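Local coordinates for exocyst complex component EXO70 (Saccharomyces cerevisiae, PDB 2PFV), which acts in the secretory pathway as a subunit of the exocyst, the complex that tethers secretory vesicles to sites of exocytosis, and helps that complex assemble, at residues A[351-356]-A[441-446]; A[412-417]-A[506-511]. All blocks are in the same frame, centred on the assembly; numbering follows the deposited sequence.

Contact 1. Residues A[351-356]-A[441-446]; sequences YTLQNE and HSRLER
Thr352 is the tight end of this contact, where the loop between helices 326-332 and 363-390 lies against helix 439-471 in the elongated, all-helical rod of Exo70. With OG1 set between the backbone N and the carbonyl carbon, the hydroxyl faces helix 439-471, and Arg443 NE donates to Thr352 OG1 at 2.9 Å. The bond is almost straight, 174° at the hydrogen, and lies in the guanidinium plane. Above one face of the same guanidinium runs the backbone of Leu353, and Leu353 CB comes within 3.6 Å of Arg443 NH1. Asp373 and Asp376 of helix 363-390 form salt bridges with Arg443 NH2, while Asp376 also accepts from the backbone N of Thr352; the buried arginine thus joins its own helix to the loop and to helix 363-390, and the two acids probably help to offset its charge.

One helical turn on, Arg446 marks the looser, more solvent-facing side. Its NH2 reaches back to Thr352 O, a 2.7 Å bond that arrives nearly in line with the carbonyl (169°). The exposed Gln354 merely lies over this second guanidinium, its amide turned only 19° from the guanidinium plane. Although Gln354 OE1 is 3.0 Å from Arg446 NE, it stands above the centre of the flat group, where the N-H does not point at it.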
ATOM      1  N   TYR A 351      20.284 -10.377 -12.421  1.00 47.87           N
ATOM      2  CA  TYR A 351      19.809 -10.218 -11.053  1.00 48.01           C
ATOM      3  C   TYR A 351      20.672 -11.044 -10.118  1.00 48.07           C
ATOM      4  O   TYR A 351      21.349 -11.975 -10.549  1.00 46.86           O
ATOM      5  CB  TYR A 351      18.341 -10.651 -10.940  1.00 47.92           C
ATOM      6  CG  TYR A 351      17.431  -9.912 -11.900  1.00 47.09           C
ATOM      7  CD1 TYR A 351      17.299 -10.329 -13.224  1.00 46.42           C
ATOM      8  CD2 TYR A 351      16.756  -8.758 -11.501  1.00 45.78           C
ATOM      9  CE1 TYR A 351      16.524  -9.618 -14.127  1.00 46.69           C
ATOM     10  CE2 TYR A 351      15.979  -8.036 -12.401  1.00 46.52           C
ATOM     11  CZ  TYR A 351      15.871  -8.473 -13.712  1.00 46.20           C
ATOM     12  OH  TYR A 351      15.131  -7.750 -14.614  1.00 47.35           O
ATOM     13  N   THR A 352      20.656 -10.699  -8.837  1.00 48.86           N
ATOM     14  CA  THR A 352      21.455 -11.425  -7.861  1.00 49.06           C
ATOM     15  C   THR A 352      20.638 -12.471  -7.105  1.00 49.95           C
ATOM     16  O   THR A 352      21.105 -13.042  -6.120  1.00 48.48           O
ATOM     17  CB  THR A 352      22.116 -10.456  -6.856  1.00 48.77           C
ATOM     18  OG1 THR A 352      21.121  -9.605  -6.275  1.00 46.72           O
ATOM     19  CG2 THR A 352      23.158  -9.603  -7.558  1.00 46.74           C
ATOM     20  N   LEU A 353      19.418 -12.723  -7.567  1.00 50.66           N
ATOM     21  CA  LEU A 353      18.570 -13.719  -6.930  1.00 54.21           C
ATOM     22  C   LEU A 353      19.141 -15.117  -7.174  1.00 55.76           C
ATOM     23  O   LEU A 353      19.524 -15.455  -8.298  1.00 55.05           O
ATOM     24  CB  LEU A 353      17.136 -13.651  -7.475  1.00 53.27           C
ATOM     25  CG  LEU A 353      16.196 -14.748  -6.951  1.00 54.08           C
ATOM     26  CD1 LEU A 353      16.106 -14.679  -5.432  1.00 53.86           C
ATOM     27  CD2 LEU A 353      14.815 -14.589  -7.571  1.00 55.22           C
ATOM     28  N   GLN A 354      19.208 -15.916  -6.114  1.00 57.73           N
ATOM     29  CA  GLN A 354      19.718 -17.278  -6.212  1.00 62.18           C
ATOM     30  C   GLN A 354      18.733 -18.254  -5.580  1.00 64.51           C
ATOM     31  O   GLN A 354      18.302 -18.064  -4.440  1.00 64.32           O
ATOM     32  CB  GLN A 354      21.079 -17.398  -5.519  1.00 61.82           C
ATOM     33  CG  GLN A 354      22.173 -16.560  -6.160  1.00 62.93           C
ATOM     34  CD  GLN A 354      23.542 -16.825  -5.561  1.00 62.94           C
ATOM     35  OE1 GLN A 354      23.730 -16.745  -4.346  1.00 62.17           O
ATOM     36  NE2 GLN A 354      24.509 -17.139  -6.415  1.00 61.29           N
ATOM     37  N   ASN A 355      18.373 -19.291  -6.335  1.00 67.35           N
ATOM     38  CA  ASN A 355      17.440 -20.307  -5.861  1.00 69.90           C
ATOM     39  C   ASN A 355      17.946 -20.878  -4.541  1.00 71.51           C
ATOM     40  O   ASN A 355      18.528 -21.964  -4.506  1.00 71.40           O
ATOM     41  CB  ASN A 355      17.309 -21.418  -6.900  1.00 69.73           C
ATOM     42  N   GLU A 356      17.726 -20.135  -3.462  1.00 72.98           N
ATOM     43  CA  GLU A 356      18.166 -20.547  -2.138  1.00 74.22           C
ATOM     44  C   GLU A 356      16.968 -20.973  -1.307  1.00 75.50           C
ATOM     45  O   GLU A 356      16.968 -20.830  -0.083  1.00 75.87           O
ATOM     46  CB  GLU A 356      18.900 -19.400  -1.453  1.00 75.06           C
ATOM     47  N   HIS A 441      20.475  -7.838   2.086  1.00 50.11           N
ATOM     48  CA  HIS A 441      21.842  -7.353   2.225  1.00 49.97           C
ATOM     49  C   HIS A 441      22.814  -8.309   1.547  1.00 49.44           C
ATOM     50  O   HIS A 441      23.871  -7.897   1.079  1.00 49.27           O
ATOM     51  CB  HIS A 441      22.206  -7.220   3.704  1.00 49.22           C
ATOM     52  CG  HIS A 441      21.579  -6.040   4.378  1.00 49.06           C
ATOM     53  ND1 HIS A 441      21.972  -4.744   4.122  1.00 49.74           N
ATOM     54  CD2 HIS A 441      20.595  -5.959   5.305  1.00 49.29           C
ATOM     55  CE1 HIS A 441      21.258  -3.916   4.865  1.00 49.86           C
ATOM     56  NE2 HIS A 441      20.416  -4.628   5.593  1.00 49.96           N
ATOM     57  N   SER A 442      22.445  -9.584   1.498  1.00 48.99           N
ATOM     58  CA  SER A 442      23.287 -10.601   0.882  1.00 48.52           C
ATOM     59  C   SER A 442      23.367 -10.410  -0.628  1.00 46.88           C
ATOM     60  O   SER A 442      24.438 -10.534  -1.213  1.00 47.96           O
ATOM     61  CB  SER A 442      22.747 -11.997   1.194  1.00 49.74           C
ATOM     62  OG  SER A 442      22.609 -12.180   2.594  1.00 53.67           O
ATOM     63  N   ARG A 443      22.235 -10.117  -1.259  1.00 43.82           N
ATOM     64  CA  ARG A 443      22.227  -9.904  -2.699  1.00 42.69           C
ATOM     65  C   ARG A 443      22.996  -8.632  -3.046  1.00 41.27           C
ATOM     66  O   ARG A 443      23.610  -8.543  -4.108  1.00 40.47           O
ATOM     67  CB  ARG A 443      20.795  -9.810  -3.218  1.00 42.78           C
ATOM     68  CG  ARG A 443      20.056 -11.135  -3.190  1.00 43.46           C
ATOM     69  CD  ARG A 443      18.639 -11.004  -3.725  1.00 42.89           C
ATOM     70  NE  ARG A 443      18.609 -10.453  -5.076  1.00 43.84           N
ATOM     71  CZ  ARG A 443      17.518 -10.384  -5.832  1.00 44.65           C
ATOM     72  NH1 ARG A 443      16.360 -10.837  -5.375  1.00 45.80           N
ATOM     73  NH2 ARG A 443      17.575  -9.844  -7.040  1.00 43.17           N
ATOM     74  N   LEU A 444      22.965  -7.658  -2.138  1.00 40.10           N
ATOM     75  CA  LEU A 444      23.669  -6.400  -2.331  1.00 40.27           C
ATOM     76  C   LEU A 444      25.181  -6.627  -2.278  1.00 40.65           C
ATOM     77  O   LEU A 444      25.932  -6.028  -3.053  1.00 41.32           O
ATOM     78  CB  LEU A 444      23.234  -5.388  -1.261  1.00 42.47           C
ATOM     79  CG  LEU A 444      23.994  -4.062  -1.115  1.00 45.42           C
ATOM     80  CD1 LEU A 444      24.287  -3.445  -2.483  1.00 43.96           C
ATOM     81  CD2 LEU A 444      23.166  -3.107  -0.251  1.00 43.48           C
ATOM     82  N   GLU A 445      25.633  -7.491  -1.372  1.00 39.52           N
ATOM     83  CA  GLU A 445      27.061  -7.780  -1.276  1.00 40.30           C
ATOM     84  C   GLU A 445      27.490  -8.517  -2.535  1.00 38.22           C
ATOM     85  O   GLU A 445      28.581  -8.298  -3.053  1.00 36.51           O
ATOM     86  CB  GLU A 445      27.375  -8.644  -0.051  1.00 43.01           C
ATOM     87  CG  GLU A 445      26.974  -8.015   1.270  1.00 49.07           C
ATOM     88  CD  GLU A 445      27.458  -6.578   1.405  1.00 53.03           C
ATOM     89  OE1 GLU A 445      28.688  -6.356   1.456  1.00 53.36           O
ATOM     90  OE2 GLU A 445      26.595  -5.670   1.455  1.00 57.46           O
ATOM     91  N   ARG A 446      26.640  -9.414  -3.022  1.00 38.12           N
ATOM     92  CA  ARG A 446      26.984 -10.131  -4.238  1.00 38.60           C
ATOM     93  C   ARG A 446      27.064  -9.115  -5.364  1.00 35.37           C
ATOM     94  O   ARG A 446      27.896  -9.234  -6.256  1.00 35.45           O
ATOM     95  CB  ARG A 446      25.945 -11.219  -4.565  1.00 41.20           C
ATOM     96  CG  ARG A 446      25.994 -12.438  -3.629  1.00 45.00           C
ATOM     97  CD  ARG A 446      25.466 -13.711  -4.303  1.00 47.45           C
ATOM     98  NE  ARG A 446      24.011 -13.747  -4.472  1.00 50.48           N
ATOM     99  CZ  ARG A 446      23.137 -13.866  -3.472  1.00 52.30           C
ATOM    100  NH1 ARG A 446      23.559 -13.955  -2.215  1.00 52.69           N
ATOM    101  NH2 ARG A 446      21.837 -13.928  -3.730  1.00 51.55           N
TER

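Contact 2. Residues A[412-417]-A[506-511]; sequences IGFFIL and YKLSDP
This is a buried, apolar contact in which one aromatic ring, that of Phe414 on helix 409-428, packs into the loop joining helices 482-503 and 511-536. The loop bends round the ring and meets it with three consecutive residues. Over one face stands Tyr506 CB, 3.6 Å from the ring centroid and only 12° off the normal, a CH-pi contact. The tyrosine ring itself continues past the phenylalanine at a slant, the two planes 49° apart, with Tyr506 CD1 3.5 Å from Phe414 CD2. At the rim the backbone takes over: Lys507 O lies near the ring plane, 3.3 Å from Phe414 CZ. Leu508 comes in obliquely, its CD2 touching Phe414 CE1 at 3.4 Å as the two side chains run past one another in opposite senses.

The loop is the connection between two successive helices of the C-terminal helical bundle, folded back onto helix 409-428. Asp510 ends it as the N-cap of helix 511-536, its OD1 accepting from the backbone N of Leu513. With its CG directed away from the backbone N (chi1 180°), Phe414 stretches outward from its helix and into the bend of the loop. An alanine here would remove the whole ring and would probably leave a gap beneath Tyr506 CB and beside Leu508 CD2, freeing the loop to shift against helix 409-428. Deeper in, Leu508 CD2 also approaches Leu417 CB at 4.3 Å, a looser touch, and both leucines go on to meet Met455 of helix 439-471.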
ATOM      1  N   ILE A 412      34.213   0.991 -15.583  1.00 27.19           N
ATOM      2  CA  ILE A 412      32.813   0.688 -15.389  1.00 25.49           C
ATOM      3  C   ILE A 412      32.579   0.154 -13.978  1.00 25.70           C
ATOM      4  O   ILE A 412      31.637   0.566 -13.301  1.00 24.24           O
ATOM      5  CB  ILE A 412      32.342  -0.337 -16.442  1.00 26.59           C
ATOM      6  CG1 ILE A 412      32.382   0.312 -17.830  1.00 28.97           C
ATOM      7  CG2 ILE A 412      30.942  -0.826 -16.112  1.00 26.35           C
ATOM      8  CD1 ILE A 412      32.199  -0.673 -18.991  1.00 32.10           C
ATOM      9  N   GLY A 413      33.438  -0.757 -13.533  1.00 23.98           N
ATOM     10  CA  GLY A 413      33.287  -1.308 -12.197  1.00 25.42           C
ATOM     11  C   GLY A 413      33.247  -0.191 -11.165  1.00 24.03           C
ATOM     12  O   GLY A 413      32.399  -0.178 -10.280  1.00 22.24           O
ATOM     13  N   PHE A 414      34.175   0.750 -11.302  1.00 25.42           N
ATOM     14  CA  PHE A 414      34.288   1.903 -10.414  1.00 27.08           C
ATOM     15  C   PHE A 414      33.019   2.748 -10.456  1.00 26.99           C
ATOM     16  O   PHE A 414      32.483   3.139  -9.420  1.00 29.30           O
ATOM     17  CB  PHE A 414      35.485   2.757 -10.834  1.00 28.18           C
ATOM     18  CG  PHE A 414      35.688   3.972  -9.982  1.00 30.07           C
ATOM     19  CD1 PHE A 414      36.105   3.845  -8.659  1.00 30.03           C
ATOM     20  CD2 PHE A 414      35.456   5.245 -10.497  1.00 29.16           C
ATOM     21  CE1 PHE A 414      36.287   4.963  -7.860  1.00 26.98           C
ATOM     22  CE2 PHE A 414      35.635   6.375  -9.702  1.00 28.64           C
ATOM     23  CZ  PHE A 414      36.052   6.233  -8.381  1.00 26.32           C
ATOM     24  N   PHE A 415      32.549   3.032 -11.662  1.00 26.72           N
ATOM     25  CA  PHE A 415      31.339   3.820 -11.863  1.00 26.91           C
ATOM     26  C   PHE A 415      30.170   3.194 -11.105  1.00 27.21           C
ATOM     27  O   PHE A 415      29.492   3.862 -10.319  1.00 26.07           O
ATOM     28  CB  PHE A 415      31.046   3.904 -13.370  1.00 28.95           C
ATOM     29  CG  PHE A 415      29.724   4.540 -13.722  1.00 28.64           C
ATOM     30  CD1 PHE A 415      29.387   5.808 -13.241  1.00 26.30           C
ATOM     31  CD2 PHE A 415      28.845   3.892 -14.593  1.00 26.39           C
ATOM     32  CE1 PHE A 415      28.190   6.430 -13.624  1.00 27.33           C
ATOM     33  CE2 PHE A 415      27.641   4.505 -14.988  1.00 30.39           C
ATOM     34  CZ  PHE A 415      27.316   5.783 -14.499  1.00 29.10           C
ATOM     35  N   ILE A 416      29.939   1.904 -11.323  1.00 25.41           N
ATOM     36  CA  ILE A 416      28.850   1.238 -10.633  1.00 25.52           C
ATOM     37  C   ILE A 416      29.074   1.229  -9.101  1.00 25.36           C
ATOM     38  O   ILE A 416      28.141   1.456  -8.334  1.00 27.17           O
ATOM     39  CB  ILE A 416      28.669  -0.216 -11.158  1.00 26.35           C
ATOM     40  CG1 ILE A 416      28.452  -0.209 -12.682  1.00 26.15           C
ATOM     41  CG2 ILE A 416      27.497  -0.871 -10.468  1.00 25.40           C
ATOM     42  CD1 ILE A 416      27.314   0.698 -13.160  1.00 27.03           C
ATOM     43  N   LEU A 417      30.297   0.973  -8.655  1.00 26.13           N
ATOM     44  CA  LEU A 417      30.574   0.963  -7.214  1.00 25.98           C
ATOM     45  C   LEU A 417      30.287   2.328  -6.588  1.00 26.90           C
ATOM     46  O   LEU A 417      29.672   2.401  -5.520  1.00 25.36           O
ATOM     47  CB  LEU A 417      32.025   0.568  -6.927  1.00 23.40           C
ATOM     48  CG  LEU A 417      32.451  -0.889  -6.676  1.00 25.31           C
ATOM     49  CD1 LEU A 417      31.290  -1.734  -6.186  1.00 22.96           C
ATOM     50  CD2 LEU A 417      33.035  -1.467  -7.928  1.00 28.01           C
ATOM     51  N   TYR A 506      41.039   6.154 -10.444  1.00 35.34           N
ATOM     52  CA  TYR A 506      39.780   5.882  -9.755  1.00 35.44           C
ATOM     53  C   TYR A 506      39.929   5.892  -8.241  1.00 35.83           C
ATOM     54  O   TYR A 506      40.553   5.006  -7.668  1.00 37.32           O
ATOM     55  CB  TYR A 506      39.234   4.531 -10.222  1.00 34.46           C
ATOM     56  CG  TYR A 506      39.242   4.417 -11.723  1.00 36.24           C
ATOM     57  CD1 TYR A 506      38.371   5.183 -12.503  1.00 36.76           C
ATOM     58  CD2 TYR A 506      40.183   3.621 -12.370  1.00 34.85           C
ATOM     59  CE1 TYR A 506      38.450   5.163 -13.893  1.00 37.07           C
ATOM     60  CE2 TYR A 506      40.273   3.597 -13.750  1.00 35.23           C
ATOM     61  CZ  TYR A 506      39.410   4.370 -14.507  1.00 36.08           C
ATOM     62  OH  TYR A 506      39.542   4.382 -15.872  1.00 35.47           O
ATOM     63  N   LYS A 507      39.348   6.896  -7.594  1.00 37.21           N
ATOM     64  CA  LYS A 507      39.429   7.015  -6.136  1.00 39.39           C
ATOM     65  C   LYS A 507      38.138   6.616  -5.445  1.00 36.43           C
ATOM     66  O   LYS A 507      37.164   7.367  -5.458  1.00 33.58           O
ATOM     67  CB  LYS A 507      39.776   8.452  -5.716  1.00 42.80           C
ATOM     68  CG  LYS A 507      41.250   8.713  -5.418  1.00 45.10           C
ATOM     69  CD  LYS A 507      42.097   8.816  -6.681  1.00 47.72           C
ATOM     70  CE  LYS A 507      43.536   9.209  -6.338  1.00 47.47           C
ATOM     71  NZ  LYS A 507      44.367   9.506  -7.536  1.00 46.32           N
ATOM     72  N   LEU A 508      38.132   5.431  -4.844  1.00 35.61           N
ATOM     73  CA  LEU A 508      36.955   4.969  -4.123  1.00 36.95           C
ATOM     74  C   LEU A 508      36.838   5.791  -2.845  1.00 38.58           C
ATOM     75  O   LEU A 508      37.846   6.238  -2.291  1.00 37.41           O
ATOM     76  CB  LEU A 508      37.082   3.483  -3.784  1.00 37.07           C
ATOM     77  CG  LEU A 508      36.809   2.523  -4.942  1.00 37.56           C
ATOM     78  CD1 LEU A 508      37.017   1.082  -4.497  1.00 37.61           C
ATOM     79  CD2 LEU A 508      35.375   2.728  -5.424  1.00 37.58           C
ATOM     80  N   SER A 509      35.611   5.999  -2.380  1.00 40.01           N
ATOM     81  CA  SER A 509      35.400   6.782  -1.170  1.00 42.80           C
ATOM     82  C   SER A 509      35.103   5.881   0.022  1.00 41.83           C
ATOM     83  O   SER A 509      35.433   6.207   1.159  1.00 43.59           O
ATOM     84  CB  SER A 509      34.249   7.764  -1.383  1.00 43.37           C
ATOM     85  OG  SER A 509      34.468   8.547  -2.548  1.00 47.27           O
ATOM     86  N   ASP A 510      34.486   4.739  -0.253  1.00 41.61           N
ATOM     87  CA  ASP A 510      34.128   3.785   0.787  1.00 38.68           C
ATOM     88  C   ASP A 510      35.350   3.023   1.280  1.00 38.00           C
ATOM     89  O   ASP A 510      36.007   2.313   0.515  1.00 35.03           O
ATOM     90  CB  ASP A 510      33.074   2.816   0.249  1.00 40.59           C
ATOM     91  CG  ASP A 510      32.510   1.902   1.319  1.00 41.57           C
ATOM     92  OD1 ASP A 510      33.189   0.935   1.711  1.00 43.40           O
ATOM     93  OD2 ASP A 510      31.373   2.155   1.772  1.00 47.34           O
ATOM     94  N   PRO A 511      35.669   3.164   2.579  1.00 37.12           N
ATOM     95  CA  PRO A 511      36.813   2.492   3.199  1.00 35.92           C
ATOM     96  C   PRO A 511      36.747   0.982   2.966  1.00 34.06           C
ATOM     97  O   PRO A 511      37.746   0.344   2.625  1.00 33.36           O
ATOM     98  CB  PRO A 511      36.661   2.843   4.685  1.00 37.24           C
ATOM     99  CG  PRO A 511      35.937   4.157   4.657  1.00 38.72           C
ATOM    100  CD  PRO A 511      34.901   3.927   3.580  1.00 37.36           C
TER

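How the contacts relate
Both contacts seat an interhelical loop on a helix of the C-terminal region, their centres about 20 Å apart and their nearest atoms about 8 Å apart, without touching. Contact 2 is the more buried and works by hydrocarbon packing round an aromatic ring. Contact 1, partly open to solvent, relies on arginines that donate to a loop hydroxyl and carbonyl. Helix 439-471 serves both: it carries the arginines of contact 1, and farther along, through Met455, it backs the leucines of contact 2. Helix 363-390 is shared too, supplying acids to contact 1 and packing against Ile412 and Ile416 in the helical segment of contact 2.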